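Long-range contacts in cytochrome P450 268A2 Cyp268A2 (Mycobacterium marinum, PDB 6BLD), which is a haem protein of the cytochrome P450 family and holds (3E,5E)-6,10-dimethylundeca-3,5,9-trien-2-one in a pocket beside its haem: residues Asn84-Glu89 / Phe311-Ala316; Pro56-Phe61 / Gly329-Met334; Ser99-Ala104 / Ala251-Leu256. One frame throughout, in Å; residues are numbered along the deposited sequence.

Contact 1. Residues Asn84-Glu89 / Phe311-Ala316. With HEM (protoporphyrin IX containing Fe), chain B; DXJ ((3E,5E)-6,10-dimethylundeca-3,5,9-trien-2-one), chain C.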
loop_
_atom_site.group_PDB
_atom_site.type_symbol
_atom_site.label_atom_id
_atom_site.label_comp_id
_atom_site.label_asym_id
_atom_site.label_seq_id
_atom_site.Cartn_x
_atom_site.Cartn_y
_atom_site.Cartn_z
ATOM N N ASN A 84 -11.154 -8.746 -12.380
ATOM C CA ASN A 84 -10.266 -9.525 -13.232
ATOM C C ASN A 84 -8.803 -9.335 -12.843
ATOM O O ASN A 84 -7.905 -9.506 -13.671
ATOM C CB ASN A 84 -10.478 -9.165 -14.702
ATOM C CG ASN A 84 -11.919 -9.330 -15.142
ATOM O OD1 ASN A 84 -12.586 -8.358 -15.495
ATOM N ND2 ASN A 84 -12.407 -10.565 -15.123
ATOM N N GLY A 85 -8.553 -8.984 -11.592
ATOM C CA GLY A 85 -7.207 -8.740 -11.117
ATOM C C GLY A 85 -6.899 -7.258 -11.016
ATOM O O GLY A 85 -7.367 -6.438 -11.815
ATOM N N VAL A 86 -6.095 -6.902 -10.011
ATOM C CA VAL A 86 -5.733 -5.512 -9.757
ATOM C C VAL A 86 -4.230 -5.289 -9.709
ATOM O O VAL A 86 -3.794 -4.143 -9.589
ATOM C CB VAL A 86 -6.386 -4.992 -8.458
ATOM C CG1 VAL A 86 -7.898 -5.029 -8.573
ATOM C CG2 VAL A 86 -5.910 -5.801 -7.258
ATOM N N LEU A 87 -3.420 -6.339 -9.810
ATOM C CA LEU A 87 -1.974 -6.199 -9.717
ATOM C C LEU A 87 -1.372 -5.874 -11.079
ATOM O O LEU A 87 -1.836 -6.360 -12.115
ATOM C CB LEU A 87 -1.346 -7.474 -9.151
ATOM C CG LEU A 87 -1.597 -7.720 -7.659
ATOM C CD1 LEU A 87 -0.650 -8.780 -7.113
ATOM C CD2 LEU A 87 -1.477 -6.429 -6.862
ATOM N N PHE A 88 -0.331 -5.036 -11.063
ATOM C CA PHE A 88 0.357 -4.636 -12.288
ATOM C C PHE A 88 1.016 -5.836 -12.959
ATOM O O PHE A 88 0.761 -6.131 -14.134
ATOM C CB PHE A 88 1.390 -3.554 -11.952
ATOM C CG PHE A 88 2.145 -3.018 -13.141
ATOM C CD1 PHE A 88 1.596 -3.044 -14.413
ATOM C CD2 PHE A 88 3.407 -2.466 -12.974
ATOM C CE1 PHE A 88 2.298 -2.546 -15.496
ATOM C CE2 PHE A 88 4.110 -1.963 -14.052
ATOM C CZ PHE A 88 3.555 -2.003 -15.314
ATOM N N GLU A 89 1.871 -6.538 -12.224
ATOM C CA GLU A 89 2.553 -7.708 -12.752
ATOM C C GLU A 89 1.619 -8.914 -12.768
ATOM O O GLU A 89 0.742 -9.059 -11.912
ATOM C CB GLU A 89 3.794 -8.015 -11.912
ATOM C CG GLU A 89 4.682 -9.107 -12.472
ATOM C CD GLU A 89 5.912 -9.335 -11.622
ATOM O OE1 GLU A 89 6.391 -8.364 -10.998
ATOM O OE2 GLU A 89 6.398 -10.484 -11.572
ATOM N N PHE A 311 -1.736 0.061 -9.246
ATOM C CA PHE A 311 -2.899 -0.808 -9.201
ATOM C C PHE A 311 -3.536 -0.747 -10.580
ATOM O O PHE A 311 -3.486 0.287 -11.249
ATOM C CB PHE A 311 -3.905 -0.394 -8.118
ATOM C CG PHE A 311 -3.745 -1.136 -6.819
ATOM C CD1 PHE A 311 -3.473 -2.496 -6.807
ATOM C CD2 PHE A 311 -3.869 -0.471 -5.609
ATOM C CE1 PHE A 311 -3.326 -3.178 -5.606
ATOM C CE2 PHE A 311 -3.724 -1.147 -4.409
ATOM C CZ PHE A 311 -3.451 -2.502 -4.409
ATOM N N ARG A 312 -4.112 -1.859 -11.012
ATOM C CA ARG A 312 -4.628 -1.944 -12.368
ATOM C C ARG A 312 -6.116 -2.262 -12.358
ATOM O O ARG A 312 -6.691 -2.658 -11.341
ATOM C CB ARG A 312 -3.863 -2.995 -13.184
ATOM C CG ARG A 312 -4.361 -4.406 -12.980
ATOM C CD ARG A 312 -4.182 -5.251 -14.228
ATOM N NE ARG A 312 -4.058 -6.662 -13.883
ATOM C CZ ARG A 312 -5.017 -7.564 -14.054
ATOM N NH1 ARG A 312 -6.181 -7.211 -14.581
ATOM N NH2 ARG A 312 -4.808 -8.823 -13.703
ATOM N N ARG A 313 -6.736 -2.066 -13.520
ATOM C CA ARG A 313 -8.134 -2.393 -13.743
ATOM C C ARG A 313 -8.262 -3.050 -15.110
ATOM O O ARG A 313 -7.328 -3.041 -15.917
ATOM C CB ARG A 313 -9.034 -1.150 -13.659
ATOM C CG ARG A 313 -8.935 -0.371 -12.352
ATOM C CD ARG A 313 -9.724 -1.049 -11.246
ATOM N NE ARG A 313 -9.854 -0.208 -10.060
ATOM C CZ ARG A 313 -9.045 -0.272 -9.007
ATOM N NH1 ARG A 313 -8.038 -1.134 -8.995
ATOM N NH2 ARG A 313 -9.240 0.530 -7.966
ATOM N N THR A 314 -9.435 -3.629 -15.364
ATOM C CA THR A 314 -9.769 -4.209 -16.658
ATOM C C THR A 314 -11.001 -3.503 -17.208
ATOM O O THR A 314 -12.018 -3.393 -16.515
ATOM C CB THR A 314 -10.027 -5.717 -16.550
ATOM O OG1 THR A 314 -8.967 -6.336 -15.812
ATOM C CG2 THR A 314 -10.103 -6.345 -17.933
ATOM N N ALA A 315 -10.907 -3.025 -18.445
ATOM C CA ALA A 315 -12.012 -2.291 -19.048
ATOM C C ALA A 315 -13.153 -3.241 -19.390
ATOM O O ALA A 315 -12.946 -4.272 -20.035
ATOM C CB ALA A 315 -11.542 -1.552 -20.300
ATOM N N ALA A 316 -14.361 -2.893 -18.945
ATOM C CA ALA A 316 -15.542 -3.675 -19.287
ATOM C C ALA A 316 -16.148 -3.254 -20.617
ATOM O O ALA A 316 -16.906 -4.028 -21.212
ATOM C CB ALA A 316 -16.595 -3.558 -18.184
HETATM C CHA HEM B . -7.127 -0.302 -0.317
HETATM C CHB HEM B . -6.528 -1.760 4.275
HETATM C CHC HEM B . -3.162 1.681 4.928
HETATM C CHD HEM B . -3.192 2.490 0.132
HETATM C C1A HEM B . -7.270 -0.993 0.868
HETATM C C2A HEM B . -8.186 -2.089 1.120
HETATM C C3A HEM B . -8.022 -2.488 2.383
HETATM C C4A HEM B . -6.992 -1.664 2.983
HETATM C CMA HEM B . -8.794 -3.628 3.082
HETATM C CAA HEM B . -9.186 -2.680 0.103
HETATM C CBA HEM B . -10.437 -1.806 0.089
HETATM C CGA HEM B . -11.358 -2.239 -1.022
HETATM O O1A HEM B . -12.564 -1.881 -0.974
HETATM O O2A HEM B . -10.892 -2.948 -1.951
HETATM C C1B HEM B . -5.615 -0.918 4.872
HETATM C C2B HEM B . -5.293 -0.887 6.281
HETATM C C3B HEM B . -4.374 0.054 6.485
HETATM C C4B HEM B . -4.062 0.666 5.198
HETATM C CMB HEM B . -5.912 -1.784 7.376
HETATM C CAB HEM B . -3.795 0.360 7.886
HETATM C CBB HEM B . -2.962 1.373 8.123
HETATM C C1C HEM B . -2.878 2.209 3.682
HETATM C C2C HEM B . -1.947 3.285 3.395
HETATM C C3C HEM B . -1.957 3.496 2.065
HETATM C C4C HEM B . -2.900 2.574 1.476
HETATM C CMC HEM B . -1.108 4.003 4.479
HETATM C CAC HEM B . -1.176 4.518 1.206
HETATM C CBC HEM B . -0.482 5.540 1.715
HETATM C C1D HEM B . -4.266 1.826 -0.418
HETATM C C2D HEM B . -4.670 1.848 -1.807
HETATM C C3D HEM B . -5.755 1.077 -1.937
HETATM C C4D HEM B . -6.081 0.539 -0.628
HETATM C CMD HEM B . -3.955 2.631 -2.931
HETATM C CAD HEM B . -6.535 0.809 -3.244
HETATM C CBD HEM B . -7.434 2.006 -3.543
HETATM C CGD HEM B . -8.173 1.812 -4.843
HETATM O O1D HEM B . -8.915 2.743 -5.252
HETATM O O2D HEM B . -8.022 0.734 -5.471
HETATM N NA HEM B . -6.556 -0.762 2.029
HETATM N NB HEM B . -4.846 0.042 4.242
HETATM N NC HEM B . -3.441 1.803 2.486
HETATM N ND HEM B . -5.149 1.019 0.271
HETATM FE FE HEM B . -5.151 0.705 2.297
HETATM C C10 DXJ C . -0.620 -9.737 -2.328
HETATM C C13 DXJ C . 1.932 -12.096 -3.935
HETATM C C01 DXJ C . -3.365 -1.782 -0.728
HETATM C C02 DXJ C . -2.531 -3.059 -0.696
HETATM C C03 DXJ C . -3.124 -4.229 -0.821
HETATM C C04 DXJ C . -1.015 -2.974 -0.523
HETATM C C05 DXJ C . -2.313 -5.523 -0.794
HETATM C C06 DXJ C . -2.687 -6.464 -1.937
HETATM C C07 DXJ C . -2.148 -7.881 -1.746
HETATM C C08 DXJ C . -1.165 -8.321 -2.507
HETATM C C09 DXJ C . -2.755 -8.787 -0.679
HETATM C C11 DXJ C . 0.179 -10.244 -3.244
HETATM C C12 DXJ C . 0.737 -11.657 -3.092
HETATM O O14 DXJ C . 0.243 -12.412 -2.323
HETATM O O HOH W 1 -9.672 -6.263 -13.288
#

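Contact 2. Residues Pro56-Phe61 / Gly329-Met334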
loop_
_atom_site.group_PDB
_atom_site.type_symbol
_atom_site.label_atom_id
_atom_site.label_comp_id
_atom_site.label_asym_id
_atom_site.label_seq_id
_atom_site.Cartn_x
_atom_site.Cartn_y
_atom_site.Cartn_z
ATOM N N PRO A 56 0.598 -15.612 -22.363
ATOM C CA PRO A 56 0.381 -15.301 -23.785
ATOM C C PRO A 56 -0.925 -14.574 -24.048
ATOM O O PRO A 56 -1.067 -13.958 -25.112
ATOM C CB PRO A 56 0.397 -16.683 -24.454
ATOM C CG PRO A 56 0.060 -17.644 -23.358
ATOM C CD PRO A 56 0.653 -17.061 -22.110
ATOM N N ASN A 57 -1.878 -14.622 -23.115
ATOM C CA ASN A 57 -3.132 -13.892 -23.255
ATOM C C ASN A 57 -2.980 -12.397 -23.008
ATOM O O ASN A 57 -3.935 -11.651 -23.249
ATOM C CB ASN A 57 -4.179 -14.456 -22.289
ATOM C CG ASN A 57 -4.843 -15.714 -22.813
ATOM O OD1 ASN A 57 -5.927 -15.660 -23.394
ATOM N ND2 ASN A 57 -4.201 -16.857 -22.599
ATOM N N ASP A 58 -1.817 -11.943 -22.537
ATOM C CA ASP A 58 -1.639 -10.557 -22.130
ATOM C C ASP A 58 -0.927 -9.772 -23.221
ATOM O O ASP A 58 0.283 -9.962 -23.415
ATOM C CB ASP A 58 -0.849 -10.488 -20.825
ATOM C CG ASP A 58 -0.933 -9.127 -20.166
ATOM O OD1 ASP A 58 -1.568 -8.220 -20.742
ATOM O OD2 ASP A 58 -0.363 -8.964 -19.067
ATOM N N PRO A 59 -1.620 -8.897 -23.961
ATOM C CA PRO A 59 -0.934 -8.116 -25.001
ATOM C C PRO A 59 -0.244 -6.880 -24.472
ATOM O O PRO A 59 0.634 -6.340 -25.158
ATOM C CB PRO A 59 -2.070 -7.748 -25.964
ATOM C CG PRO A 59 -3.270 -7.664 -25.083
ATOM C CD PRO A 59 -3.074 -8.664 -23.962
ATOM N N GLY A 60 -0.601 -6.424 -23.290
ATOM C CA GLY A 60 0.017 -5.254 -22.719
ATOM C C GLY A 60 -0.935 -4.572 -21.752
ATOM O O GLY A 60 -1.797 -5.218 -21.158
ATOM N N PHE A 61 -0.751 -3.262 -21.615
ATOM C CA PHE A 61 -1.554 -2.470 -20.696
ATOM C C PHE A 61 -1.493 -1.009 -21.112
ATOM O O PHE A 61 -0.586 -0.584 -21.832
ATOM C CB PHE A 61 -1.077 -2.633 -19.247
ATOM C CG PHE A 61 0.286 -2.051 -18.987
ATOM C CD1 PHE A 61 1.428 -2.810 -19.187
ATOM C CD2 PHE A 61 0.428 -0.745 -18.540
ATOM C CE1 PHE A 61 2.683 -2.277 -18.949
ATOM C CE2 PHE A 61 1.679 -0.209 -18.302
ATOM C CZ PHE A 61 2.807 -0.975 -18.508
ATOM N N GLY A 329 -11.832 -5.227 -22.201
ATOM C CA GLY A 329 -10.949 -6.323 -21.865
ATOM C C GLY A 329 -9.486 -5.958 -21.731
ATOM O O GLY A 329 -8.682 -6.822 -21.361
ATOM N N GLU A 330 -9.113 -4.714 -22.013
ATOM C CA GLU A 330 -7.721 -4.296 -21.937
ATOM C C GLU A 330 -7.370 -3.855 -20.521
ATOM O O GLU A 330 -8.210 -3.328 -19.785
ATOM C CB GLU A 330 -7.441 -3.166 -22.930
ATOM C CG GLU A 330 -7.565 -3.597 -24.389
ATOM C CD GLU A 330 -7.031 -2.563 -25.363
ATOM O OE1 GLU A 330 -7.245 -1.354 -25.134
ATOM O OE2 GLU A 330 -6.404 -2.962 -26.369
ATOM N N LYS A 331 -6.116 -4.083 -20.142
ATOM C CA LYS A 331 -5.644 -3.723 -18.813
ATOM C C LYS A 331 -5.289 -2.242 -18.751
ATOM O O LYS A 331 -4.735 -1.679 -19.699
ATOM C CB LYS A 331 -4.429 -4.568 -18.431
ATOM C CG LYS A 331 -4.746 -6.035 -18.192
ATOM C CD LYS A 331 -3.508 -6.805 -17.762
ATOM C CE LYS A 331 -3.805 -8.289 -17.617
ATOM N NZ LYS A 331 -2.630 -9.039 -17.092
ATOM N N VAL A 332 -5.610 -1.616 -17.620
ATOM C CA VAL A 332 -5.400 -0.188 -17.404
ATOM C C VAL A 332 -4.698 -0.022 -16.064
ATOM O O VAL A 332 -5.273 -0.346 -15.019
ATOM C CB VAL A 332 -6.725 0.593 -17.426
ATOM C CG1 VAL A 332 -6.485 2.057 -17.120
ATOM C CG2 VAL A 332 -7.419 0.433 -18.777
ATOM N N VAL A 333 -3.467 0.481 -16.088
ATOM C CA VAL A 333 -2.614 0.541 -14.905
ATOM C C VAL A 333 -2.498 1.985 -14.440
ATOM O O VAL A 333 -2.178 2.879 -15.233
ATOM C CB VAL A 333 -1.225 -0.056 -15.185
ATOM C CG1 VAL A 333 -0.333 0.067 -13.953
ATOM C CG2 VAL A 333 -1.360 -1.508 -15.613
ATOM N N MET A 334 -2.740 2.206 -13.151
ATOM C CA MET A 334 -2.645 3.521 -12.531
ATOM C C MET A 334 -1.297 3.647 -11.831
ATOM O O MET A 334 -0.945 2.806 -10.998
ATOM C CB MET A 334 -3.782 3.713 -11.528
ATOM C CG MET A 334 -5.163 3.700 -12.151
ATOM S SD MET A 334 -6.428 4.208 -10.983
ATOM C CE MET A 334 -7.180 2.670 -10.529
HETATM O O HOH W 2 -4.395 -5.450 -21.927
#

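Contact 3. Residues Ser99-Ala104 / Ala251-Leu256. With DXJ ((3E,5E)-6,10-dimethylundeca-3,5,9-trien-2-one), chain C; HEM (protoporphyrin IX containing Fe), chain B.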
loop_
_atom_site.group_PDB
_atom_site.type_symbol
_atom_site.label_atom_id
_atom_site.label_comp_id
_atom_site.label_asym_id
_atom_site.label_seq_id
_atom_site.Cartn_x
_atom_site.Cartn_y
_atom_site.Cartn_z
ATOM N N SER A 99 -5.014 -14.255 -1.621
ATOM C CA SER A 99 -4.525 -13.002 -1.051
ATOM C C SER A 99 -5.361 -11.771 -1.382
ATOM O O SER A 99 -5.344 -10.821 -0.593
ATOM C CB SER A 99 -3.082 -12.746 -1.510
ATOM O OG SER A 99 -3.019 -12.588 -2.916
ATOM N N GLN A 100 -6.090 -11.738 -2.500
ATOM C CA GLN A 100 -6.682 -10.484 -2.960
ATOM C C GLN A 100 -7.961 -10.135 -2.207
ATOM O O GLN A 100 -8.179 -8.966 -1.867
ATOM C CB GLN A 100 -6.949 -10.554 -4.464
ATOM C CG GLN A 100 -5.697 -10.732 -5.315
ATOM C CD GLN A 100 -4.672 -9.633 -5.099
ATOM O OE1 GLN A 100 -4.769 -8.553 -5.683
ATOM N NE2 GLN A 100 -3.682 -9.904 -4.255
ATOM N N SER A 101 -8.814 -11.121 -1.950
ATOM C CA SER A 101 -10.094 -10.936 -1.235
ATOM C C SER A 101 -10.926 -9.915 -2.021
ATOM O O SER A 101 -10.918 -9.936 -3.261
ATOM C CB SER A 101 -9.827 -10.572 0.210
ATOM O OG SER A 101 -11.038 -10.430 0.932
ATOM N N PHE A 102 -11.646 -9.013 -1.352
ATOM C CA PHE A 102 -12.520 -8.089 -2.066
ATOM C C PHE A 102 -11.770 -6.937 -2.722
ATOM O O PHE A 102 -12.406 -6.110 -3.384
ATOM C CB PHE A 102 -13.609 -7.541 -1.131
ATOM C CG PHE A 102 -13.083 -6.791 0.063
ATOM C CD1 PHE A 102 -12.689 -5.466 -0.045
ATOM C CD2 PHE A 102 -13.014 -7.403 1.303
ATOM C CE1 PHE A 102 -12.215 -4.775 1.052
ATOM C CE2 PHE A 102 -12.544 -6.715 2.406
ATOM C CZ PHE A 102 -12.142 -5.400 2.281
ATOM N N LEU A 103 -10.448 -6.855 -2.559
ATOM C CA LEU A 103 -9.685 -5.859 -3.307
ATOM C C LEU A 103 -9.813 -6.095 -4.807
ATOM O O LEU A 103 -9.977 -5.147 -5.584
ATOM C CB LEU A 103 -8.218 -5.884 -2.879
ATOM C CG LEU A 103 -7.268 -4.987 -3.677
ATOM C CD1 LEU A 103 -7.455 -3.529 -3.287
ATOM C CD2 LEU A 103 -5.824 -5.417 -3.472
ATOM N N ALA A 104 -9.754 -7.353 -5.230
ATOM C CA ALA A 104 -9.926 -7.728 -6.634
ATOM C C ALA A 104 -11.341 -8.228 -6.897
ATOM O O ALA A 104 -11.552 -9.282 -7.497
ATOM C CB ALA A 104 -8.893 -8.775 -7.030
ATOM N N ALA A 251 -9.548 -16.601 4.978
ATOM C CA ALA A 251 -8.091 -16.523 4.951
ATOM C C ALA A 251 -7.607 -15.494 3.938
ATOM O O ALA A 251 -6.619 -14.793 4.181
ATOM C CB ALA A 251 -7.497 -17.898 4.647
ATOM N N ALA A 252 -8.290 -15.389 2.795
ATOM C CA ALA A 252 -7.880 -14.425 1.779
ATOM C C ALA A 252 -7.977 -12.997 2.302
ATOM O O ALA A 252 -7.116 -12.161 2.005
ATOM C CB ALA A 252 -8.724 -14.597 0.517
ATOM N N PHE A 253 -9.015 -12.698 3.087
ATOM C CA PHE A 253 -9.128 -11.357 3.651
ATOM C C PHE A 253 -8.069 -11.117 4.720
ATOM O O PHE A 253 -7.571 -9.994 4.865
ATOM C CB PHE A 253 -10.523 -11.127 4.230
ATOM C CG PHE A 253 -10.620 -9.887 5.071
ATOM C CD1 PHE A 253 -10.692 -8.637 4.478
ATOM C CD2 PHE A 253 -10.605 -9.966 6.452
ATOM C CE1 PHE A 253 -10.766 -7.492 5.245
ATOM C CE2 PHE A 253 -10.679 -8.826 7.225
ATOM C CZ PHE A 253 -10.759 -7.587 6.622
ATOM N N PHE A 254 -7.722 -12.156 5.485
ATOM C CA PHE A 254 -6.665 -12.018 6.480
ATOM C C PHE A 254 -5.344 -11.640 5.823
ATOM O O PHE A 254 -4.596 -10.807 6.348
ATOM C CB PHE A 254 -6.519 -13.314 7.279
ATOM C CG PHE A 254 -5.502 -13.233 8.382
ATOM C CD1 PHE A 254 -5.821 -12.642 9.594
ATOM C CD2 PHE A 254 -4.228 -13.744 8.206
ATOM C CE1 PHE A 254 -4.885 -12.565 10.612
ATOM C CE2 PHE A 254 -3.287 -13.670 9.219
ATOM C CZ PHE A 254 -3.618 -13.080 10.424
ATOM N N VAL A 255 -5.043 -12.241 4.669
ATOM C CA VAL A 255 -3.847 -11.869 3.922
ATOM C C VAL A 255 -3.961 -10.436 3.422
ATOM O O VAL A 255 -3.039 -9.630 3.583
ATOM C CB VAL A 255 -3.611 -12.850 2.760
ATOM C CG1 VAL A 255 -2.401 -12.416 1.939
ATOM C CG2 VAL A 255 -3.426 -14.265 3.293
ATOM N N LEU A 256 -5.092 -10.099 2.803
ATOM C CA LEU A 256 -5.310 -8.729 2.351
ATOM C C LEU A 256 -5.140 -7.737 3.496
ATOM O O LEU A 256 -4.441 -6.724 3.354
ATOM C CB LEU A 256 -6.704 -8.608 1.737
ATOM C CG LEU A 256 -7.205 -7.198 1.423
ATOM C CD1 LEU A 256 -6.255 -6.457 0.487
ATOM C CD2 LEU A 256 -8.627 -7.218 0.874
HETATM C C10 DXJ C . -0.620 -9.737 -2.328
HETATM C C13 DXJ C . 1.932 -12.096 -3.935
HETATM C C01 DXJ C . -3.365 -1.782 -0.728
HETATM C C02 DXJ C . -2.531 -3.059 -0.696
HETATM C C03 DXJ C . -3.124 -4.229 -0.821
HETATM C C04 DXJ C . -1.015 -2.974 -0.523
HETATM C C05 DXJ C . -2.313 -5.523 -0.794
HETATM C C06 DXJ C . -2.687 -6.464 -1.937
HETATM C C07 DXJ C . -2.148 -7.881 -1.746
HETATM C C08 DXJ C . -1.165 -8.321 -2.507
HETATM C C09 DXJ C . -2.755 -8.787 -0.679
HETATM C C11 DXJ C . 0.179 -10.244 -3.244
HETATM C C12 DXJ C . 0.737 -11.657 -3.092
HETATM O O14 DXJ C . 0.243 -12.412 -2.323
HETATM C CHA HEM B . -7.127 -0.302 -0.317
HETATM C CHB HEM B . -6.528 -1.760 4.275
HETATM C CHC HEM B . -3.162 1.681 4.928
HETATM C CHD HEM B . -3.192 2.490 0.132
HETATM C C1A HEM B . -7.270 -0.993 0.868
HETATM C C2A HEM B . -8.186 -2.089 1.120
HETATM C C3A HEM B . -8.022 -2.488 2.383
HETATM C C4A HEM B . -6.992 -1.664 2.983
HETATM C CMA HEM B . -8.794 -3.628 3.082
HETATM C CAA HEM B . -9.186 -2.680 0.103
HETATM C CBA HEM B . -10.437 -1.806 0.089
HETATM C CGA HEM B . -11.358 -2.239 -1.022
HETATM O O1A HEM B . -12.564 -1.881 -0.974
HETATM O O2A HEM B . -10.892 -2.948 -1.951
HETATM C C1B HEM B . -5.615 -0.918 4.872
HETATM C C2B HEM B . -5.293 -0.887 6.281
HETATM C C3B HEM B . -4.374 0.054 6.485
HETATM C C4B HEM B . -4.062 0.666 5.198
HETATM C CMB HEM B . -5.912 -1.784 7.376
HETATM C CAB HEM B . -3.795 0.360 7.886
HETATM C CBB HEM B . -2.962 1.373 8.123
HETATM C C1C HEM B . -2.878 2.209 3.682
HETATM C C2C HEM B . -1.947 3.285 3.395
HETATM C C3C HEM B . -1.957 3.496 2.065
HETATM C C4C HEM B . -2.900 2.574 1.476
HETATM C CMC HEM B . -1.108 4.003 4.479
HETATM C CAC HEM B . -1.176 4.518 1.206
HETATM C CBC HEM B . -0.482 5.540 1.715
HETATM C C1D HEM B . -4.266 1.826 -0.418
HETATM C C2D HEM B . -4.670 1.848 -1.807
HETATM C C3D HEM B . -5.755 1.077 -1.937
HETATM C C4D HEM B . -6.081 0.539 -0.628
HETATM C CMD HEM B . -3.955 2.631 -2.931
HETATM C CAD HEM B . -6.535 0.809 -3.244
HETATM C CBD HEM B . -7.434 2.006 -3.543
HETATM C CGD HEM B . -8.173 1.812 -4.843
HETATM O O1D HEM B . -8.915 2.743 -5.252
HETATM O O2D HEM B . -8.022 0.734 -5.471
HETATM N NA HEM B . -6.556 -0.762 2.029
HETATM N NB HEM B . -4.846 0.042 4.242
HETATM N NC HEM B . -3.441 1.803 2.486
HETATM N ND HEM B . -5.149 1.019 0.271
HETATM FE FE HEM B . -5.151 0.705 2.297
#

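Contact 1. Residues Asn84-Glu89 / Phe311-Ala316
R312 binds three carbonyl oxygens of the 84-89 loop, those of N84 and L87 through its guanidinium and that of V86 through its backbone N. Its NH1 and NH2 both bind N84 O, at 3.0 and 3.2 Å, NH2 meeting a lone pair in the carbonyl plane and NH1 standing above that plane. Its NE takes L87 O at 2.9 Å, and its backbone N closes on V86 O at 2.7 Å. With CG between backbone N and carbonyl carbon (chi1 83°), the chain bends at chi2 and lays its guanidinium over G85, with G85 O above one face. G85 suits the spot: its phi of 102° favours glycine, and the bare CA lets NH2 approach. A water bridges G85 O and T314 OG1, with a weak bond from N84 N. F311 sets its ring edge against V86 O and, through CE1, against L87 CD2, 3.9 Å away, while CZ touches DXJ at C01, 3.8 Å off. R313 turns to the haem, NH2 holding propionate O2D at 2.8 Å; its NH1 bonds the carbonyl of R312, which helps fix the group. Strand 310-315 joins a propionate anchor to a pocket wall, consistent with its counterpart in many cytochromes P450.

Contact 2. Residues Pro56-Phe61 / Gly329-Met334
F61 and V333 form the close-packed end of this contact. CD2 of the F61 ring lies 3.5 Å from V333 CG2, the methyl arriving obliquely. A chi1 of 67° tucks the F61 ring in over its own backbone, beside the strand, where its CD2 side meets the valine methyl. Both residues are buried. At F61 itself the backbones draw close: F61 CA makes a CH...O contact with K331 O at 3.4 Å. The side chains start close as well, F61 CB lying 4.0 Å from K331 CB.

Toward the partly exposed side the fit becomes looser and polar. A water spans the gap, donating to G60 O at 2.7 Å and accepting from K331 N at 2.8 Å, in place of a direct backbone bond. K331 extends fully and crosses D58 at about a right angle; its NZ forms a salt bridge with D58 OD2 at 3.0 Å, weak as a hydrogen bond. A long flexible lysine suits this span, its CD and CE passing across the carboxylate. D58 OD2 has a stronger partner in N90 ND2. The other oxygen, OD1, accepts from G60 N at 3.3 Å from above the carboxylate plane, making an Asx turn that shapes the loop; G60, with phi 153°, adopts a backbone form suited to glycine.

From this turn the chain enters strand 61-64, which runs parallel to 331-335 and is flanked by 42-45. On the other side of 331-335 lies strand 310-315, while helix 67-75 packs against V332 and M334, and F88 meets the F61 ring edge-to-face.

Contact 3. Residues Ser99-Ala104 / Ala251-Leu256
L256 is the main bump: its CD2 methyl drops into a hollow of the 99-104 loop. That methyl sits over the F102 ring, 4.2 Å from its centroid and 8° off the normal, a CH-pi contact. The rim of the hollow is the carbonyl O of Q100, 3.3 Å from CD2, and S101 CB, 3.6 Å from it, while the other branch, CD1, rests on L103 CB. A branched leucine suits the hollow because both methyls find partners; chi1 of 170°, CG anti to N, carries them out from the helix to the loop. S101, the answering bump, is small and slips in against the helix backbone, CB 3.6 Å from A252 O, and its OG lies at the edge of the F253 ring; the CB of A252 lies against S101 CB. The helix 247-278 corresponds to the long central helix of the P450 fold, and the loop to the B-C region that faces it over the haem pocket. F102 and F253 lie side by side, rim to rim, with planes 24° apart and CE2 of F102 3.4 Å from F253 CD1. At the far end S99 CB meets V255 CG1 at 3.5 Å. S99 OG accepts from Q100 NE2 and also bonds L95 O, which holds the amide where NE2 faces DXJ C08. L103 sends CD2 to within 3.6 Å of DXJ C06, and the edge of the F102 ring abuts a haem propionate.

Contacts 1 and 2 share one sheet: strands 310-315 and 331-335 are neighbours in it, probably hydrogen-bonded at R313 N and V332 O, 2.7 Å apart, and at A315 O and G329 N, 2.6 Å apart. Their centres are about 8 Å apart. Contact 3 lies about 15 Å from contact 1, centre to centre, yet touches it at the pocket wall, V86 CG2 resting 3.4 Å from Q100 OE1 and F311 CZ 3.9 Å from L103 CD2. Contacts 1 and 3 both reach the haem and DXJ. Contact 2 stands back, its V333 side chain about 11 Å from the haem, with nearest atoms about 10 Å from contact 3.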